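Transcriptional regulator (Streptococcus dysgalactiae, PDB 4YV9) acts as the quorum-sensing receptor Rgg2 for SHP pheromones and probably regulates transcription by binding DNA, here in complex with a cyclic peptide inhibitor. Local coordinates at residues L23-L28 with L52-I57; A85-A90 with S114-T119; K94-Y99 with M108-L113; I155-L160 with Y198-H203; V184-I189 with F221-V226. All blocks are in the same frame, centred on the assembly; numbering follows the deposited sequence.

Interaction 1 of 5, residues L23-L28 with L52-I57; sequences LADEHL and LDKLNI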
# COMPACT_ATOMS: atom_id res chain seq x y z
N LEU B 23 -26.80 6.17 -13.36
CA LEU B 23 -26.34 6.63 -12.07
C LEU B 23 -27.40 7.33 -11.23
O LEU B 23 -27.25 7.48 -10.02
CB LEU B 23 -25.17 7.60 -12.26
CG LEU B 23 -23.93 6.92 -12.83
CD1 LEU B 23 -22.80 7.95 -12.95
CD2 LEU B 23 -23.56 5.82 -11.90
N ALA B 24 -28.44 7.83 -11.90
CA ALA B 24 -29.51 8.55 -11.22
C ALA B 24 -30.33 7.63 -10.33
O ALA B 24 -30.57 6.47 -10.67
CB ALA B 24 -30.45 9.23 -12.26
N ASP B 25 -30.78 8.15 -9.19
CA ASP B 25 -31.70 7.44 -8.32
C ASP B 25 -32.49 8.45 -7.50
O ASP B 25 -32.53 9.63 -7.86
CB ASP B 25 -30.96 6.44 -7.41
CG ASP B 25 -29.88 7.09 -6.56
OD1 ASP B 25 -29.93 8.32 -6.31
OD2 ASP B 25 -28.98 6.35 -6.09
N GLU B 26 -33.11 7.99 -6.42
CA GLU B 26 -33.86 8.87 -5.52
C GLU B 26 -33.00 9.96 -4.87
O GLU B 26 -33.54 10.93 -4.33
CB GLU B 26 -34.54 8.05 -4.43
CG GLU B 26 -33.59 7.18 -3.63
CD GLU B 26 -34.28 6.41 -2.51
OE1 GLU B 26 -35.36 6.85 -2.05
OE2 GLU B 26 -33.74 5.36 -2.10
N HIS B 27 -31.69 9.80 -4.89
CA HIS B 27 -30.80 10.75 -4.21
C HIS B 27 -30.33 11.87 -5.15
O HIS B 27 -30.17 13.01 -4.72
CB HIS B 27 -29.59 10.02 -3.61
CG HIS B 27 -29.95 8.81 -2.80
ND1 HIS B 27 -30.54 8.90 -1.55
CD2 HIS B 27 -29.83 7.49 -3.06
CE1 HIS B 27 -30.76 7.69 -1.08
NE2 HIS B 27 -30.34 6.81 -1.98
N LEU B 28 -30.10 11.53 -6.41
CA LEU B 28 -29.65 12.51 -7.40
C LEU B 28 -30.30 12.26 -8.74
O LEU B 28 -30.25 11.15 -9.24
CB LEU B 28 -28.12 12.47 -7.57
CG LEU B 28 -27.23 13.29 -6.64
CD1 LEU B 28 -25.75 13.16 -7.08
CD2 LEU B 28 -27.65 14.75 -6.58
N LEU B 52 -19.84 7.40 -7.05
CA LEU B 52 -18.57 6.70 -7.16
C LEU B 52 -18.71 5.20 -6.89
O LEU B 52 -18.12 4.37 -7.58
CB LEU B 52 -17.57 7.30 -6.19
CG LEU B 52 -17.13 8.72 -6.56
CD1 LEU B 52 -16.04 9.21 -5.61
CD2 LEU B 52 -16.63 8.71 -8.00
N ASP B 53 -19.45 4.87 -5.85
CA ASP B 53 -19.69 3.47 -5.51
C ASP B 53 -20.36 2.73 -6.69
O ASP B 53 -20.01 1.59 -6.98
CB ASP B 53 -20.54 3.38 -4.24
CG ASP B 53 -20.86 1.95 -3.85
OD1 ASP B 53 -19.95 1.11 -3.87
OD2 ASP B 53 -22.03 1.67 -3.52
N LYS B 54 -21.30 3.39 -7.35
CA LYS B 54 -21.93 2.81 -8.54
C LYS B 54 -20.92 2.57 -9.66
O LYS B 54 -21.04 1.61 -10.42
CB LYS B 54 -23.07 3.72 -9.03
CG LYS B 54 -24.27 3.70 -8.04
CD LYS B 54 -25.39 4.64 -8.44
CE LYS B 54 -26.69 4.08 -7.79
NZ LYS B 54 -27.76 5.06 -7.65
N LEU B 55 -19.91 3.44 -9.73
CA LEU B 55 -18.81 3.27 -10.68
C LEU B 55 -17.67 2.40 -10.15
O LEU B 55 -16.65 2.25 -10.83
CB LEU B 55 -18.25 4.65 -11.07
CG LEU B 55 -19.23 5.60 -11.76
CD1 LEU B 55 -18.64 7.03 -11.79
CD2 LEU B 55 -19.53 5.13 -13.17
N ASN B 56 -17.83 1.85 -8.94
CA ASN B 56 -16.82 1.00 -8.29
C ASN B 56 -15.46 1.70 -8.12
O ASN B 56 -14.39 1.11 -8.31
CB ASN B 56 -16.65 -0.31 -9.05
CG ASN B 56 -17.92 -1.17 -9.00
OD1 ASN B 56 -18.38 -1.54 -7.92
ND2 ASN B 56 -18.49 -1.46 -10.17
N ILE B 57 -15.54 2.99 -7.80
CA ILE B 57 -14.39 3.83 -7.50
C ILE B 57 -14.59 4.34 -6.08
O ILE B 57 -15.69 4.77 -5.71
CB ILE B 57 -14.27 5.03 -8.47
CG1 ILE B 57 -14.23 4.56 -9.92
CG2 ILE B 57 -13.03 5.88 -8.13
CD1 ILE B 57 -14.52 5.66 -10.92
O HOH W 1 -28.63 4.21 -10.15
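L23 meets the other segment through one methyl: its CD2 lies 3.6 Å from K54 CB. The same CD2 also packs loosely on L55 CD2, and V18 touches both leucines. The carbonyl of L23 faces the lysine terminus, where a weak hydrogen bond from K54 NZ to L23 O measures 3.4 Å. At A24 the side chain points away and the main chain does the work, for a water donates to A24 O and accepts from K54 NZ at 2.8 Å, linking the loop to the ammonium group. D25 adds the charge. Its OD2 forms a salt bridge with K54 NZ, modelled so short (2.4 Å) that the exact length is doubtful, and it also receives N50 ND2. The other oxygen turns back to its own loop: H27 N meets D25 OD1 at 2.7 Å from above the carboxylate plane, closing an Asx turn, and L28 N bonds to the same oxygen in an Asx motif. Together they limit rotation of the carboxylate. The lysine chain, extended beyond CG, thus joins the end of helix 45-54 to the connection between helices 20-23 and 30-37, in the N-terminal helix-turn-helix domain expected to bind DNA.

Interaction 2 of 5, residues A85-A90 with S114-T119; sequences AEKNVA and SSIEPT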
# COMPACT_ATOMS: atom_id res chain seq x y z
N ALA B 85 17.96 14.63 0.41
CA ALA B 85 18.69 13.89 -0.60
C ALA B 85 19.84 14.73 -1.14
O ALA B 85 20.91 14.21 -1.43
CB ALA B 85 17.75 13.48 -1.73
N GLU B 86 19.60 16.04 -1.27
CA GLU B 86 20.58 16.95 -1.85
C GLU B 86 21.47 17.60 -0.79
O GLU B 86 22.35 18.41 -1.12
CB GLU B 86 19.87 18.03 -2.68
CG GLU B 86 19.38 19.23 -1.88
CD GLU B 86 18.42 20.12 -2.67
OE1 GLU B 86 17.83 19.64 -3.66
OE2 GLU B 86 18.28 21.30 -2.30
N LYS B 87 21.25 17.25 0.48
CA LYS B 87 22.04 17.75 1.61
C LYS B 87 21.96 19.27 1.78
O LYS B 87 22.86 19.88 2.36
CB LYS B 87 23.51 17.34 1.47
CG LYS B 87 23.74 15.84 1.41
CD LYS B 87 23.09 15.14 2.59
CE LYS B 87 23.17 13.64 2.45
NZ LYS B 87 22.20 13.10 1.45
N ASN B 88 20.89 19.89 1.28
CA ASN B 88 20.78 21.34 1.35
C ASN B 88 20.35 21.79 2.73
O ASN B 88 19.17 21.78 3.07
CB ASN B 88 19.82 21.87 0.29
CG ASN B 88 19.91 23.37 0.10
OD1 ASN B 88 19.80 24.14 1.06
ND2 ASN B 88 20.13 23.80 -1.13
N VAL B 89 21.33 22.18 3.54
CA VAL B 89 21.05 22.66 4.89
C VAL B 89 20.35 23.99 4.79
O VAL B 89 19.47 24.31 5.59
CB VAL B 89 22.34 22.80 5.73
CG1 VAL B 89 22.14 23.72 6.92
CG2 VAL B 89 22.82 21.43 6.17
N ALA B 90 20.74 24.76 3.79
CA ALA B 90 20.32 26.15 3.66
C ALA B 90 18.80 26.31 3.62
O ALA B 90 18.23 27.09 4.39
CB ALA B 90 20.94 26.78 2.43
N SER B 114 18.81 17.90 11.89
CA SER B 114 19.94 17.55 12.75
C SER B 114 20.79 16.43 12.15
O SER B 114 21.96 16.26 12.53
CB SER B 114 19.47 17.12 14.14
OG SER B 114 18.78 15.89 14.06
N SER B 115 20.21 15.67 11.23
CA SER B 115 20.93 14.56 10.59
C SER B 115 21.89 15.02 9.50
O SER B 115 22.64 14.21 8.97
CB SER B 115 19.95 13.54 10.00
OG SER B 115 19.67 12.50 10.92
N ILE B 116 21.87 16.30 9.17
CA ILE B 116 22.81 16.85 8.20
C ILE B 116 23.46 18.14 8.72
O ILE B 116 24.37 18.69 8.10
CB ILE B 116 22.14 17.14 6.85
CG1 ILE B 116 21.18 18.32 6.98
CG2 ILE B 116 21.40 15.91 6.32
CD1 ILE B 116 20.52 18.66 5.68
N GLU B 117 22.97 18.62 9.85
CA GLU B 117 23.54 19.80 10.50
C GLU B 117 23.20 19.74 11.99
O GLU B 117 22.21 20.31 12.44
CB GLU B 117 23.00 21.09 9.87
CG GLU B 117 23.55 22.37 10.45
CD GLU B 117 25.01 22.59 10.12
OE1 GLU B 117 25.52 21.96 9.16
OE2 GLU B 117 25.65 23.39 10.82
N PRO B 118 24.06 19.06 12.77
CA PRO B 118 23.76 18.70 14.17
C PRO B 118 23.61 19.92 15.09
O PRO B 118 23.07 19.76 16.18
CB PRO B 118 24.98 17.86 14.57
CG PRO B 118 26.09 18.41 13.73
CD PRO B 118 25.46 18.77 12.41
N THR B 119 24.06 21.10 14.67
CA THR B 119 23.89 22.32 15.45
C THR B 119 22.40 22.61 15.79
O THR B 119 22.07 23.18 16.83
CB THR B 119 24.52 23.52 14.70
OG1 THR B 119 25.86 23.72 15.17
CG2 THR B 119 23.73 24.78 14.90
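V89 and I116 form the apolar centre of this surface contact, which joins the start of helix 89-98 to the loop after helix 103-113 in the all-helical, TPR-related C-terminal domain. V89 CG2 sits against the ethyl branch of I116, 3.6 Å from CG1 and about as close to CD1. I116 holds CG1 between its backbone N and carbonyl carbon (chi1 70°), and CG2 is left to meet the aliphatic part of K87. E117 crosses V89 at about a right angle, its CB 3.7 Å from V89 CG2 and its CG near V89 CG1. No hydrogen bond spans the two segments, so their fit rests on van der Waals contact.

Further out, the lysine is placed by its own helix end: K87 has positive phi just after helix 72-85, and its chain, bent at chi2 and chi4, returns NZ to the carbonyl of Y84, whose ring it also meets in a cation-pi contact. I116 packs on L92 as well, one turn along helix 89-98. The beginning of that helix, and with it V89, is set by N88 at the N-cap position, where N88 OD1 accepts a hydrogen bond from K91 N.

Interaction 3 of 5, residues K94-Y99 with M108-L113; sequences KLLEDY and MIKAIL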
# COMPACT_ATOMS: atom_id res chain seq x y z
N LYS B 94 15.26 27.68 6.35
CA LYS B 94 14.12 28.59 6.32
C LYS B 94 12.80 27.87 6.03
O LYS B 94 11.72 28.44 6.22
CB LYS B 94 14.36 29.71 5.33
CG LYS B 94 14.95 30.94 6.03
CD LYS B 94 16.45 30.99 5.90
CE LYS B 94 16.89 32.44 5.75
NZ LYS B 94 18.35 32.55 5.52
N LEU B 95 12.89 26.61 5.62
CA LEU B 95 11.72 25.75 5.65
C LEU B 95 11.27 25.69 7.10
O LEU B 95 10.08 25.74 7.41
CB LEU B 95 12.02 24.35 5.12
CG LEU B 95 10.85 23.35 5.10
CD1 LEU B 95 9.75 23.87 4.19
CD2 LEU B 95 11.30 21.98 4.66
N LEU B 96 12.25 25.60 7.99
CA LEU B 96 12.04 25.61 9.42
C LEU B 96 11.48 26.94 9.94
O LEU B 96 10.69 26.96 10.88
CB LEU B 96 13.36 25.27 10.13
CG LEU B 96 13.36 25.18 11.65
CD1 LEU B 96 12.36 24.13 12.12
CD2 LEU B 96 14.76 24.87 12.16
N GLU B 97 11.89 28.06 9.36
CA GLU B 97 11.30 29.34 9.77
C GLU B 97 9.87 29.43 9.24
O GLU B 97 8.99 29.97 9.90
CB GLU B 97 12.13 30.55 9.29
CG GLU B 97 11.54 31.89 9.78
CD GLU B 97 12.36 33.12 9.41
OE1 GLU B 97 13.41 32.99 8.74
OE2 GLU B 97 11.94 34.24 9.79
N ASP B 98 9.66 28.89 8.05
CA ASP B 98 8.33 28.86 7.44
C ASP B 98 7.31 28.10 8.29
O ASP B 98 6.11 28.39 8.21
CB ASP B 98 8.41 28.24 6.04
CG ASP B 98 8.77 29.26 4.98
OD1 ASP B 98 8.47 30.45 5.19
OD2 ASP B 98 9.34 28.87 3.94
N TYR B 99 7.77 27.15 9.09
CA TYR B 99 6.85 26.30 9.85
C TYR B 99 6.91 26.53 11.36
O TYR B 99 6.46 25.68 12.12
CB TYR B 99 7.13 24.83 9.56
CG TYR B 99 6.53 24.36 8.25
CD1 TYR B 99 7.21 24.55 7.06
CD2 TYR B 99 5.29 23.72 8.21
CE1 TYR B 99 6.69 24.13 5.86
CE2 TYR B 99 4.75 23.29 7.00
CZ TYR B 99 5.46 23.50 5.83
OH TYR B 99 4.97 23.11 4.61
N MSE B 108 9.69 18.25 14.15
CA MSE B 108 10.11 17.24 13.19
C MSE B 108 11.15 17.72 12.16
O MSE B 108 12.04 16.97 11.77
CB MSE B 108 8.89 16.70 12.45
CG MSE B 108 9.25 15.71 11.40
SE MSE B 108 7.72 15.09 10.31
CE MSE B 108 8.79 14.49 8.84
N ILE B 109 11.00 18.95 11.69
CA ILE B 109 11.96 19.53 10.75
C ILE B 109 13.34 19.66 11.40
O ILE B 109 14.37 19.38 10.77
CB ILE B 109 11.51 20.90 10.24
CG1 ILE B 109 10.22 20.76 9.43
CG2 ILE B 109 12.58 21.53 9.34
CD1 ILE B 109 9.56 22.08 9.10
N LYS B 110 13.36 20.06 12.67
CA LYS B 110 14.60 20.15 13.43
C LYS B 110 15.25 18.78 13.60
O LYS B 110 16.47 18.65 13.50
CB LYS B 110 14.35 20.77 14.81
CG LYS B 110 13.84 22.21 14.77
CD LYS B 110 13.76 22.82 16.17
CE LYS B 110 13.05 24.15 16.16
NZ LYS B 110 13.04 24.77 17.52
N ALA B 111 14.43 17.76 13.85
CA ALA B 111 14.94 16.40 14.01
C ALA B 111 15.61 15.93 12.73
O ALA B 111 16.69 15.34 12.76
CB ALA B 111 13.80 15.44 14.39
N ILE B 112 14.96 16.18 11.60
CA ILE B 112 15.49 15.75 10.31
C ILE B 112 16.73 16.54 9.97
O ILE B 112 17.75 15.98 9.55
CB ILE B 112 14.45 15.92 9.19
CG1 ILE B 112 13.32 14.92 9.36
CG2 ILE B 112 15.11 15.76 7.82
CD1 ILE B 112 12.04 15.34 8.69
N LEU B 113 16.64 17.85 10.15
CA LEU B 113 17.75 18.75 9.86
C LEU B 113 19.00 18.43 10.68
O LEU B 113 20.12 18.67 10.22
CB LEU B 113 17.33 20.20 10.10
CG LEU B 113 18.39 21.29 10.04
CD1 LEU B 113 19.05 21.31 8.69
CD2 LEU B 113 17.78 22.63 10.36
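Segments 94-98 and 108-113 run antiparallel, their local axes 9.9 Å apart and inclined at 170°, with L96 and I109 as the nearest pair of CA atoms. L96 carries much of the interface. With CG anti to the backbone N (chi1 -178°), it spreads both methyls over the facing helix: CD1 lies 3.8 Å from I109 CG2, and CD2 reaches L113 CD2 at 4.2 Å. L96 and I109 lie alongside each other, pointing opposite ways, whereas L113 and K110 each cross the leucine at about a right angle. The lysine contributes its aliphatic stem, K110 CG coming within 3.6 Å of L96 CD1; its extended chain carries NZ onward to a salt bridge with E126.

I109 divides its branches between two neighbours. While CG2 packs on L96, the longer branch takes CD1 to Y99, 3.7 Å from Y99 CB and close to the near part of the ring, at the point where helix 89-98 gives out. L95 adds a looser touch, its CG 4.4 Å from I109 CD1, and is covered on another flank by R79 and V80 of helix 72-85. No hydrogen bond bridges the segments. Apolar packing between helices 89-98 and 103-113, consecutive in the chain and joined by a short connection, makes a helical hairpin of the kind from which TPR-like repeat domains are built.

Interaction 4 of 5, residues I155-L160 with Y198-H203; sequences INYNTL and YSYFDH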
# COMPACT_ATOMS: atom_id res chain seq x y z
N ILE B 155 13.96 10.88 21.30
CA ILE B 155 13.11 10.34 22.35
C ILE B 155 13.88 9.33 23.22
O ILE B 155 14.58 8.46 22.69
CB ILE B 155 11.85 9.66 21.75
CG1 ILE B 155 11.16 10.62 20.79
CG2 ILE B 155 10.92 9.17 22.85
CD1 ILE B 155 10.03 10.03 19.94
N ASN B 156 13.79 9.45 24.55
CA ASN B 156 14.52 8.53 25.41
C ASN B 156 14.00 7.12 25.16
O ASN B 156 12.81 6.95 24.84
CB ASN B 156 14.41 8.92 26.88
CG ASN B 156 12.99 8.80 27.42
OD1 ASN B 156 12.14 9.65 27.14
ND2 ASN B 156 12.74 7.76 28.21
N TYR B 157 14.88 6.13 25.25
CA TYR B 157 14.53 4.78 24.81
C TYR B 157 13.24 4.25 25.43
O TYR B 157 12.42 3.63 24.74
CB TYR B 157 15.66 3.78 25.11
CG TYR B 157 15.15 2.35 24.98
CD1 TYR B 157 14.95 1.79 23.72
CD2 TYR B 157 14.83 1.60 26.10
CE1 TYR B 157 14.47 0.50 23.59
CE2 TYR B 157 14.34 0.31 25.98
CZ TYR B 157 14.16 -0.23 24.72
OH TYR B 157 13.67 -1.51 24.58
N ASN B 158 13.05 4.46 26.72
CA ASN B 158 11.88 3.89 27.37
C ASN B 158 10.59 4.54 26.91
O ASN B 158 9.56 3.87 26.84
CB ASN B 158 12.00 3.97 28.89
CG ASN B 158 12.36 2.63 29.51
OD1 ASN B 158 11.53 1.72 29.57
ND2 ASN B 158 13.60 2.51 29.96
N THR B 159 10.63 5.83 26.60
CA THR B 159 9.45 6.51 26.08
C THR B 159 9.20 6.04 24.66
O THR B 159 8.06 5.83 24.25
CB THR B 159 9.59 8.04 26.13
OG1 THR B 159 9.71 8.47 27.49
CG2 THR B 159 8.38 8.72 25.49
N LEU B 160 10.29 5.87 23.91
CA LEU B 160 10.20 5.37 22.54
C LEU B 160 9.56 3.99 22.52
O LEU B 160 8.67 3.72 21.72
CB LEU B 160 11.59 5.31 21.90
CG LEU B 160 11.69 4.79 20.46
CD1 LEU B 160 10.85 5.62 19.53
CD2 LEU B 160 13.14 4.78 20.01
N TYR B 198 20.75 -2.16 23.23
CA TYR B 198 20.77 -1.82 24.64
C TYR B 198 20.55 -3.04 25.54
O TYR B 198 20.46 -2.91 26.76
CB TYR B 198 19.71 -0.76 24.94
CG TYR B 198 20.08 0.65 24.53
CD1 TYR B 198 21.40 1.04 24.41
CD2 TYR B 198 19.09 1.60 24.29
CE1 TYR B 198 21.73 2.34 24.04
CE2 TYR B 198 19.41 2.90 23.92
CZ TYR B 198 20.73 3.26 23.80
OH TYR B 198 21.06 4.55 23.44
N SER B 199 20.46 -4.22 24.92
CA SER B 199 20.31 -5.48 25.64
C SER B 199 19.02 -5.56 26.47
O SER B 199 18.98 -6.22 27.51
CB SER B 199 21.52 -5.74 26.55
OG SER B 199 22.73 -5.76 25.80
N TYR B 200 17.97 -4.88 26.01
CA TYR B 200 16.64 -5.01 26.60
C TYR B 200 15.93 -6.20 25.97
O TYR B 200 15.11 -6.03 25.07
CB TYR B 200 15.81 -3.74 26.40
CG TYR B 200 16.24 -2.58 27.26
CD1 TYR B 200 15.75 -2.42 28.55
CD2 TYR B 200 17.13 -1.63 26.78
CE1 TYR B 200 16.14 -1.35 29.34
CE2 TYR B 200 17.52 -0.55 27.56
CZ TYR B 200 17.03 -0.42 28.84
OH TYR B 200 17.42 0.64 29.62
N PHE B 201 16.24 -7.41 26.43
CA PHE B 201 15.74 -8.61 25.76
C PHE B 201 14.27 -8.90 26.06
O PHE B 201 13.59 -9.62 25.32
CB PHE B 201 16.62 -9.79 26.12
CG PHE B 201 18.05 -9.61 25.70
CD1 PHE B 201 18.37 -9.42 24.36
CD2 PHE B 201 19.07 -9.58 26.64
CE1 PHE B 201 19.68 -9.23 23.96
CE2 PHE B 201 20.38 -9.39 26.24
CZ PHE B 201 20.68 -9.21 24.90
N ASP B 202 13.78 -8.32 27.16
CA ASP B 202 12.35 -8.28 27.46
C ASP B 202 11.61 -7.58 26.34
O ASP B 202 10.65 -8.10 25.76
CB ASP B 202 12.13 -7.54 28.78
CG ASP B 202 12.98 -6.27 28.88
OD1 ASP B 202 14.05 -6.22 28.23
OD2 ASP B 202 12.57 -5.33 29.60
N HIS B 203 12.06 -6.37 26.04
CA HIS B 203 11.47 -5.55 25.01
C HIS B 203 11.65 -6.19 23.65
O HIS B 203 10.73 -6.19 22.83
CB HIS B 203 12.08 -4.15 25.04
CG HIS B 203 11.76 -3.39 26.29
ND1 HIS B 203 12.15 -2.09 26.49
CD2 HIS B 203 11.09 -3.76 27.41
CE1 HIS B 203 11.73 -1.68 27.67
NE2 HIS B 203 11.08 -2.68 28.25
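Three aromatic side chains meet Y157 in three different ways, and the shortest approach is polar: Y157 OH and H203 ND1 lie 2.5 Å apart in a hydrogen bond whose donor could be either group. The hydroxyl lies at the edge of the imidazole, near the ring plane, and the two rings meet border to border without overlapping. Y157 OH is bonded to S195 OG as well, so two partners grip the phenol oxygen. Y200 stacks on the same tyrosine with an offset, centroids 4.5 Å apart and planes at 24°. Y157 CE2 lies over one face of Y200, toward its rim, 3.5 Å from Y200 CD2. This aromatic cluster lies at the surface of the TPR-related helical repeat domain, bringing the first turn of helix 157-169 to the connection between helices 179-197 and 201-215 and to the first turn of the latter. CG of Y157 points anti to the backbone N (chi1 165°), which sends its ring out toward Y200 and H203. Y198 completes the group by presenting its edge to the face of Y157 in an offset edge-to-face pair, with planes at 86°; Y198 CE2 comes 4.0 Å from Y157 CB. H203 also stacks with F161, one turn further along helix 157-169.

Interaction 5 of 5, residues V184-I189 with F221-V226; sequences VTQLSI and FYEKTV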
# COMPACT_ATOMS: atom_id res chain seq x y z
N VAL B 184 4.20 0.94 10.28
CA VAL B 184 4.25 0.47 11.66
C VAL B 184 5.21 -0.72 11.82
O VAL B 184 5.93 -0.83 12.83
CB VAL B 184 2.85 0.07 12.18
CG1 VAL B 184 2.97 -0.69 13.50
CG2 VAL B 184 1.97 1.31 12.36
N THR B 185 5.23 -1.60 10.82
CA THR B 185 6.13 -2.75 10.86
C THR B 185 7.59 -2.28 10.82
O THR B 185 8.42 -2.74 11.60
CB THR B 185 5.83 -3.72 9.70
OG1 THR B 185 4.45 -4.12 9.77
CG2 THR B 185 6.72 -4.94 9.80
N GLN B 186 7.88 -1.35 9.92
CA GLN B 186 9.23 -0.81 9.81
C GLN B 186 9.69 -0.14 11.11
O GLN B 186 10.81 -0.36 11.56
CB GLN B 186 9.30 0.17 8.64
CG GLN B 186 9.23 -0.55 7.29
CD GLN B 186 8.91 0.38 6.11
OE1 GLN B 186 8.50 1.53 6.28
NE2 GLN B 186 9.06 -0.15 4.89
N LEU B 187 8.82 0.67 11.73
CA LEU B 187 9.20 1.35 12.97
C LEU B 187 9.33 0.38 14.15
O LEU B 187 10.08 0.64 15.09
CB LEU B 187 8.20 2.45 13.30
CG LEU B 187 8.20 3.69 12.39
CD1 LEU B 187 7.46 4.81 13.09
CD2 LEU B 187 9.63 4.13 12.02
N SER B 188 8.57 -0.71 14.13
CA SER B 188 8.68 -1.72 15.18
C SER B 188 10.04 -2.40 15.08
O SER B 188 10.71 -2.61 16.10
CB SER B 188 7.56 -2.76 15.09
OG SER B 188 6.29 -2.15 15.25
N ILE B 189 10.44 -2.74 13.86
CA ILE B 189 11.76 -3.31 13.63
C ILE B 189 12.86 -2.33 14.08
O ILE B 189 13.84 -2.75 14.70
CB ILE B 189 11.95 -3.69 12.15
CG1 ILE B 189 11.00 -4.85 11.79
CG2 ILE B 189 13.41 -4.07 11.86
CD1 ILE B 189 10.95 -5.19 10.32
N PHE B 221 8.35 -8.31 1.67
CA PHE B 221 9.62 -9.03 1.71
C PHE B 221 10.76 -8.14 2.22
O PHE B 221 11.73 -8.65 2.78
CB PHE B 221 9.98 -9.59 0.34
CG PHE B 221 9.33 -10.91 0.02
CD1 PHE B 221 8.13 -11.29 0.60
CD2 PHE B 221 9.92 -11.76 -0.91
CE1 PHE B 221 7.52 -12.49 0.27
CE2 PHE B 221 9.33 -12.98 -1.23
CZ PHE B 221 8.13 -13.34 -0.64
N TYR B 222 10.68 -6.83 2.02
CA TYR B 222 11.75 -5.98 2.53
C TYR B 222 11.81 -6.07 4.05
O TYR B 222 12.88 -6.24 4.64
CB TYR B 222 11.57 -4.52 2.11
CG TYR B 222 12.48 -3.60 2.87
CD1 TYR B 222 13.86 -3.65 2.69
CD2 TYR B 222 11.97 -2.69 3.79
CE1 TYR B 222 14.70 -2.82 3.38
CE2 TYR B 222 12.82 -1.84 4.49
CZ TYR B 222 14.18 -1.92 4.28
OH TYR B 222 15.04 -1.09 4.97
N GLU B 223 10.66 -5.97 4.69
CA GLU B 223 10.63 -6.04 6.14
C GLU B 223 10.98 -7.43 6.62
O GLU B 223 11.61 -7.57 7.65
CB GLU B 223 9.25 -5.62 6.67
CG GLU B 223 8.94 -4.15 6.41
CD GLU B 223 8.50 -3.88 4.97
OE1 GLU B 223 8.05 -4.83 4.28
OE2 GLU B 223 8.60 -2.71 4.54
N LYS B 224 10.56 -8.47 5.90
CA LYS B 224 10.92 -9.83 6.27
C LYS B 224 12.43 -10.07 6.18
O LYS B 224 13.00 -10.82 6.98
CB LYS B 224 10.19 -10.84 5.38
CG LYS B 224 8.68 -10.92 5.68
CD LYS B 224 7.99 -11.86 4.71
CE LYS B 224 6.56 -12.19 5.20
NZ LYS B 224 5.77 -12.78 4.10
N THR B 225 13.07 -9.44 5.19
CA THR B 225 14.51 -9.61 5.01
C THR B 225 15.28 -8.90 6.12
O THR B 225 16.22 -9.47 6.69
CB THR B 225 14.98 -9.07 3.68
OG1 THR B 225 14.33 -9.79 2.62
CG2 THR B 225 16.50 -9.22 3.54
N VAL B 226 14.87 -7.68 6.44
CA VAL B 226 15.50 -6.94 7.53
C VAL B 226 15.26 -7.66 8.85
O VAL B 226 16.17 -7.81 9.67
CB VAL B 226 14.97 -5.48 7.60
CG1 VAL B 226 15.40 -4.79 8.88
CG2 VAL B 226 15.46 -4.68 6.37
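Q186 and E223 face each other across two nearly parallel helical segments, whose local axes are 10.4 Å apart at an angle of 11°. The amide and carboxylate planes are turned 36° against each other. Q186 NE2 donates to E223 OE2 at 2.6 Å, reaching the oxygen nearly along its C-O axis, although the acceptor is tilted out of the amide plane. The glutamine gets there with an extended chain, while E223 bends at chi2 (78°) and folds its carboxylate toward it. Their stems also touch, Q186 CG lying 3.7 Å from E223 CG. Y222 offers its ring edge to the same polar pair, with E223 OE2 in the ring plane and Q186 NE2 4.0 Å from Y222 CD2.

I189 stands at about a right angle to E223, resting CD1 over that residue's backbone, 3.6 Å from E223 O. Its other branch crosses V226 obliquely, I189 CG2 meeting V226 CG1 at 3.7 Å. T185 closes the other end with CG2 against the glutamate stem.

The bound peptide packs modified side-chain atoms on Q186, I189 and Y222, and Y222 OH is hydrogen-bonded to the peptide backbone. L219 of the second subunit touches both Q186 and Y222. Within the chain, helix 201-215 packs on T185 and I189, and helices 242-256 and 260-273 both reach V226 on helix 221-236.

From the N terminus, interaction 1 closes the first loop, within the helix-turn-helix region, and is complete before any other opens; its centre lies about 40 Å or more from the centres of the others. Interaction 2 then spans 85-90 to 114-119, and the hairpin of interaction 3 falls wholly within that span. Both draw on helix 89-98, and they touch where V89 CG1 lies 4.3 Å from L113 CD1. Further along, interactions 4 and 5 cross: 184-189 comes between 155-160 and 198-203, with 221-226 following. Together they tie helices 157-169, 179-197, 201-215 and 221-236. Interactions 1 and 5 each approach the second subunit, from different domains.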